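Local coordinates for RagA protein (Porphyromonas gingivalis, PDB 6SLN) that probably imports peptides or other nutrients across the bacterial outer membrane as a TonB-dependent receptor with a transmembrane beta-barrel, at residues F291-L302 against G393-F404. Residues are numbered along the deposited sequence; the frame is centred on the assembly and turned at random.
Sequences FPVDFNHDADWL and GVLTMPRYYNPF
Pro292 O accepts the backbone N of Asn402 at 2.7 Å, the shortest hydrogen bond between the two segments. The side-chain amide of Asn402 adds a second bond, ND2 to Phe291 O at 3.2 Å. Two more backbone bonds follow: Ala299 N reaches Arg399 O at 2.9 Å, and Asp294 N reaches Tyr400 O in a nearly straight bond.

Trp301 NE1 donates to Tyr401 O at 2.8 Å; the N-H...O angle of 135° marks this bond as bent. Both faces of the same indole are covered by residues 393-404. Met397 CB stands 3.3 Å from the centroid of the five-membered ring of Trp301, almost on the normal, a CH-pi contact. Because Met397 folds at chi2 and chi3 (both -56°), its SD also lies over the six-membered ring, a Met-aromatic contact, and its CE meets CZ2. From the opposite face Pro403 CG approaches the six-membered ring, 3.8 Å from its centroid. Arg399 NH1 lies 3.9 Å from Trp301 CB, with guanidinium and indole planes 12° apart. NH1 and NH2 both grip Val394 O, while NH1 also donates to Met397 O, so the head ties the end of helix 390-396 to the turn that follows.

Phe295 CE1 rests over one face of Tyr400, whose hydroxyl bonds Gln249 of helix 242-252. Tyr401, which closes the type I turn from Pro398, forms the single beta bridge with Val293. Together these contacts join the long connections between strands 218-230 and 309-322 and between strands 363-377 and 435-450, probably extracellular loops, as in TonB-dependent receptors.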
loop_
_atom_site.group_PDB
_atom_site.type_symbol
_atom_site.label_atom_id
_atom_site.label_comp_id
_atom_site.label_asym_id
_atom_site.label_seq_id
_atom_site.Cartn_x
_atom_site.Cartn_y
_atom_site.Cartn_z
ATOM N N PHE A 291 13.757 36.999 -18.841
ATOM C CA PHE A 291 13.922 38.229 -18.070
ATOM C C PHE A 291 12.987 38.150 -16.866
ATOM O O PHE A 291 11.893 38.729 -16.871
ATOM C CB PHE A 291 13.681 39.462 -18.949
ATOM C CG PHE A 291 14.727 39.644 -20.000
ATOM C CD1 PHE A 291 15.875 40.383 -19.740
ATOM C CD2 PHE A 291 14.607 39.020 -21.227
ATOM C CE1 PHE A 291 16.874 40.533 -20.706
ATOM C CE2 PHE A 291 15.586 39.158 -22.186
ATOM C CZ PHE A 291 16.722 39.928 -21.929
ATOM N N PRO A 292 13.378 37.422 -15.816
ATOM C CA PRO A 292 12.479 37.261 -14.660
ATOM C C PRO A 292 12.278 38.541 -13.864
ATOM O O PRO A 292 11.264 38.679 -13.160
ATOM C CB PRO A 292 13.186 36.194 -13.821
ATOM C CG PRO A 292 14.608 36.385 -14.126
ATOM C CD PRO A 292 14.679 36.774 -15.586
ATOM N N VAL A 293 13.216 39.476 -13.936
ATOM C CA VAL A 293 13.075 40.784 -13.313
ATOM C C VAL A 293 12.976 41.805 -14.434
ATOM O O VAL A 293 13.899 41.937 -15.243
ATOM C CB VAL A 293 14.247 41.099 -12.375
ATOM C CG1 VAL A 293 14.160 42.548 -11.898
ATOM C CG2 VAL A 293 14.247 40.141 -11.223
ATOM N N ASP A 294 11.856 42.524 -14.473
ATOM C CA ASP A 294 11.553 43.485 -15.534
ATOM C C ASP A 294 10.796 44.659 -14.909
ATOM O O ASP A 294 9.610 44.558 -14.586
ATOM C CB ASP A 294 10.751 42.825 -16.653
ATOM C CG ASP A 294 10.391 43.791 -17.758
ATOM O OD1 ASP A 294 10.851 44.952 -17.733
ATOM O OD2 ASP A 294 9.631 43.386 -18.653
ATOM N N PHE A 295 11.479 45.784 -14.767
ATOM C CA PHE A 295 10.855 46.998 -14.259
ATOM C C PHE A 295 10.173 47.833 -15.337
ATOM O O PHE A 295 9.486 48.805 -15.001
ATOM C CB PHE A 295 11.912 47.821 -13.532
ATOM C CG PHE A 295 12.464 47.120 -12.334
ATOM C CD1 PHE A 295 11.626 46.790 -11.271
ATOM C CD2 PHE A 295 13.792 46.777 -12.266
ATOM C CE1 PHE A 295 12.112 46.123 -10.171
ATOM C CE2 PHE A 295 14.290 46.114 -11.170
ATOM C CZ PHE A 295 13.449 45.783 -10.116
ATOM N N ASN A 296 10.311 47.461 -16.611
ATOM C CA ASN A 296 9.852 48.304 -17.709
ATOM C C ASN A 296 8.518 47.862 -18.266
ATOM O O ASN A 296 7.831 48.660 -18.908
ATOM C CB ASN A 296 10.898 48.317 -18.821
ATOM C CG ASN A 296 12.238 48.776 -18.318
ATOM O OD1 ASN A 296 12.333 49.803 -17.641
ATOM N ND2 ASN A 296 13.274 48.003 -18.598
ATOM N N HIS A 297 8.159 46.615 -18.042
ATOM C CA HIS A 297 6.844 46.079 -18.320
ATOM C C HIS A 297 6.442 45.443 -17.010
ATOM O O HIS A 297 7.282 45.240 -16.131
ATOM C CB HIS A 297 6.898 45.044 -19.489
ATOM C CG HIS A 297 5.581 44.418 -19.848
ATOM N ND1 HIS A 297 5.287 43.098 -19.566
ATOM C CD2 HIS A 297 4.500 44.913 -20.503
ATOM C CE1 HIS A 297 4.078 42.812 -20.019
ATOM N NE2 HIS A 297 3.576 43.896 -20.586
ATOM N N ASP A 298 5.184 45.112 -16.840
ATOM C CA ASP A 298 4.930 44.271 -15.694
ATOM C C ASP A 298 4.004 43.119 -16.054
ATOM O O ASP A 298 3.126 43.216 -16.918
ATOM C CB ASP A 298 4.490 45.115 -14.456
ATOM C CG ASP A 298 3.336 46.021 -14.695
ATOM O OD1 ASP A 298 2.356 45.600 -15.338
ATOM O OD2 ASP A 298 3.390 47.138 -14.150
ATOM N N ALA A 299 4.291 41.993 -15.420
ATOM C CA ALA A 299 3.737 40.724 -15.832
ATOM C C ALA A 299 2.275 40.598 -15.418
ATOM O O ALA A 299 1.818 41.182 -14.428
ATOM C CB ALA A 299 4.554 39.573 -15.246
ATOM N N ASP A 300 1.538 39.842 -16.223
ATOM C CA ASP A 300 0.133 39.550 -15.987
ATOM C C ASP A 300 0.073 38.314 -15.093
ATOM O O ASP A 300 -0.041 37.177 -15.561
ATOM C CB ASP A 300 -0.570 39.334 -17.323
ATOM C CG ASP A 300 -2.067 39.155 -17.180
ATOM O OD1 ASP A 300 -2.516 38.799 -16.069
ATOM O OD2 ASP A 300 -2.794 39.381 -18.182
ATOM N N TRP A 301 0.169 38.542 -13.776
ATOM C CA TRP A 301 0.197 37.415 -12.847
ATOM C C TRP A 301 -1.130 36.670 -12.792
ATOM O O TRP A 301 -1.148 35.512 -12.382
ATOM C CB TRP A 301 0.601 37.874 -11.450
ATOM C CG TRP A 301 2.057 37.864 -11.265
ATOM C CD1 TRP A 301 2.914 38.920 -11.381
ATOM C CD2 TRP A 301 2.857 36.729 -10.983
ATOM N NE1 TRP A 301 4.207 38.512 -11.167
ATOM C CE2 TRP A 301 4.199 37.163 -10.924
ATOM C CE3 TRP A 301 2.578 35.379 -10.799
ATOM C CZ2 TRP A 301 5.251 36.295 -10.663
ATOM C CZ3 TRP A 301 3.620 34.526 -10.538
ATOM C CH2 TRP A 301 4.940 34.986 -10.464
ATOM N N LEU A 302 -2.224 37.314 -13.203
ATOM C CA LEU A 302 -3.481 36.614 -13.429
ATOM C C LEU A 302 -3.293 35.503 -14.447
ATOM O O LEU A 302 -3.506 34.323 -14.145
ATOM C CB LEU A 302 -4.551 37.601 -13.907
ATOM C CG LEU A 302 -5.877 36.933 -14.297
ATOM C CD1 LEU A 302 -6.455 36.084 -13.139
ATOM C CD2 LEU A 302 -6.916 37.914 -14.844
ATOM N N GLY A 393 -1.798 35.229 -4.949
ATOM C CA GLY A 393 -0.580 35.579 -5.658
ATOM C C GLY A 393 -0.846 36.443 -6.874
ATOM O O GLY A 393 -0.051 37.331 -7.199
ATOM N N VAL A 394 -1.973 36.211 -7.550
ATOM C CA VAL A 394 -2.364 37.061 -8.669
ATOM C C VAL A 394 -2.340 38.529 -8.267
ATOM O O VAL A 394 -1.881 39.388 -9.029
ATOM C CB VAL A 394 -3.749 36.643 -9.192
ATOM C CG1 VAL A 394 -4.271 37.670 -10.180
ATOM C CG2 VAL A 394 -3.668 35.254 -9.827
ATOM N N LEU A 395 -2.831 38.841 -7.067
ATOM C CA LEU A 395 -2.803 40.217 -6.592
ATOM C C LEU A 395 -1.448 40.582 -5.999
ATOM O O LEU A 395 -0.943 41.678 -6.237
ATOM C CB LEU A 395 -3.894 40.443 -5.545
ATOM C CG LEU A 395 -5.346 40.116 -5.901
ATOM C CD1 LEU A 395 -6.253 40.526 -4.764
ATOM C CD2 LEU A 395 -5.783 40.759 -7.217
ATOM N N THR A 396 -0.837 39.703 -5.219
ATOM C CA THR A 396 0.250 40.158 -4.358
ATOM C C THR A 396 1.634 40.010 -4.961
ATOM O O THR A 396 2.605 40.417 -4.321
ATOM C CB THR A 396 0.218 39.429 -3.001
ATOM O OG1 THR A 396 0.129 38.016 -3.208
ATOM C CG2 THR A 396 -0.972 39.896 -2.225
ATOM N N MET A 397 1.769 39.427 -6.134
ATOM C CA MET A 397 3.099 39.316 -6.721
ATOM C C MET A 397 3.536 40.685 -7.234
ATOM O O MET A 397 2.782 41.327 -7.981
ATOM C CB MET A 397 3.127 38.268 -7.853
ATOM C CG MET A 397 3.210 36.792 -7.387
ATOM S SD MET A 397 4.628 36.460 -6.331
ATOM C CE MET A 397 6.028 36.973 -7.295
ATOM N N PRO A 398 4.701 41.187 -6.819
ATOM C CA PRO A 398 5.257 42.386 -7.455
ATOM C C PRO A 398 5.186 42.246 -8.964
ATOM O O PRO A 398 5.568 41.230 -9.528
ATOM C CB PRO A 398 6.708 42.412 -6.965
ATOM C CG PRO A 398 6.686 41.665 -5.681
ATOM C CD PRO A 398 5.630 40.602 -5.837
ATOM N N ARG A 399 4.648 43.260 -9.619
ATOM C CA ARG A 399 4.452 43.167 -11.054
ATOM C C ARG A 399 5.753 43.255 -11.846
ATOM O O ARG A 399 5.748 42.922 -13.033
ATOM C CB ARG A 399 3.464 44.242 -11.493
ATOM C CG ARG A 399 2.035 43.762 -11.541
ATOM C CD ARG A 399 1.501 43.494 -10.156
ATOM N NE ARG A 399 0.081 43.198 -10.221
ATOM C CZ ARG A 399 -0.458 42.054 -9.834
ATOM N NH1 ARG A 399 0.303 41.083 -9.330
ATOM N NH2 ARG A 399 -1.761 41.886 -9.960
ATOM N N TYR A 400 6.866 43.633 -11.222
ATOM C CA TYR A 400 8.166 43.607 -11.877
ATOM C C TYR A 400 8.833 42.242 -11.811
ATOM O O TYR A 400 9.948 42.081 -12.324
ATOM C CB TYR A 400 9.106 44.660 -11.280
ATOM C CG TYR A 400 9.166 44.732 -9.764
ATOM C CD1 TYR A 400 9.900 43.811 -9.020
ATOM C CD2 TYR A 400 8.510 45.749 -9.079
ATOM C CE1 TYR A 400 9.975 43.895 -7.643
ATOM C CE2 TYR A 400 8.570 45.842 -7.697
ATOM C CZ TYR A 400 9.298 44.912 -6.976
ATOM O OH TYR A 400 9.348 45.011 -5.589
ATOM N N TYR A 401 8.185 41.270 -11.185
ATOM C CA TYR A 401 8.619 39.884 -11.221
ATOM C C TYR A 401 7.860 39.196 -12.340
ATOM O O TYR A 401 6.631 39.279 -12.405
ATOM C CB TYR A 401 8.363 39.181 -9.887
ATOM C CG TYR A 401 9.377 39.547 -8.863
ATOM C CD1 TYR A 401 10.694 39.783 -9.225
ATOM C CD2 TYR A 401 9.016 39.712 -7.536
ATOM C CE1 TYR A 401 11.634 40.136 -8.286
ATOM C CE2 TYR A 401 9.940 40.086 -6.589
ATOM C CZ TYR A 401 11.249 40.294 -6.961
ATOM O OH TYR A 401 12.174 40.642 -5.998
ATOM N N ASN A 402 8.594 38.521 -13.214
ATOM C CA ASN A 402 8.058 38.055 -14.492
ATOM C C ASN A 402 8.269 36.558 -14.609
ATOM O O ASN A 402 9.429 36.107 -14.707
ATOM C CB ASN A 402 8.739 38.780 -15.649
ATOM C CG ASN A 402 8.150 38.423 -16.995
ATOM O OD1 ASN A 402 7.017 37.962 -17.112
ATOM N ND2 ASN A 402 8.921 38.636 -18.016
ATOM N N PRO A 403 7.202 35.760 -14.609
ATOM C CA PRO A 403 7.356 34.313 -14.805
ATOM C C PRO A 403 7.272 33.875 -16.257
ATOM O O PRO A 403 7.200 32.672 -16.511
ATOM C CB PRO A 403 6.169 33.751 -14.001
ATOM C CG PRO A 403 5.081 34.795 -14.223
ATOM C CD PRO A 403 5.793 36.138 -14.420
ATOM N N PHE A 404 7.260 34.805 -17.208
ATOM C CA PHE A 404 7.169 34.447 -18.614
ATOM C C PHE A 404 8.515 34.636 -19.291
ATOM O O PHE A 404 9.339 35.441 -18.852
ATOM C CB PHE A 404 6.116 35.280 -19.349
ATOM C CG PHE A 404 4.750 35.296 -18.686
ATOM C CD1 PHE A 404 4.466 36.195 -17.675
ATOM C CD2 PHE A 404 3.734 34.449 -19.120
ATOM C CE1 PHE A 404 3.205 36.224 -17.087
ATOM C CE2 PHE A 404 2.469 34.482 -18.532
ATOM C CZ PHE A 404 2.205 35.368 -17.522
#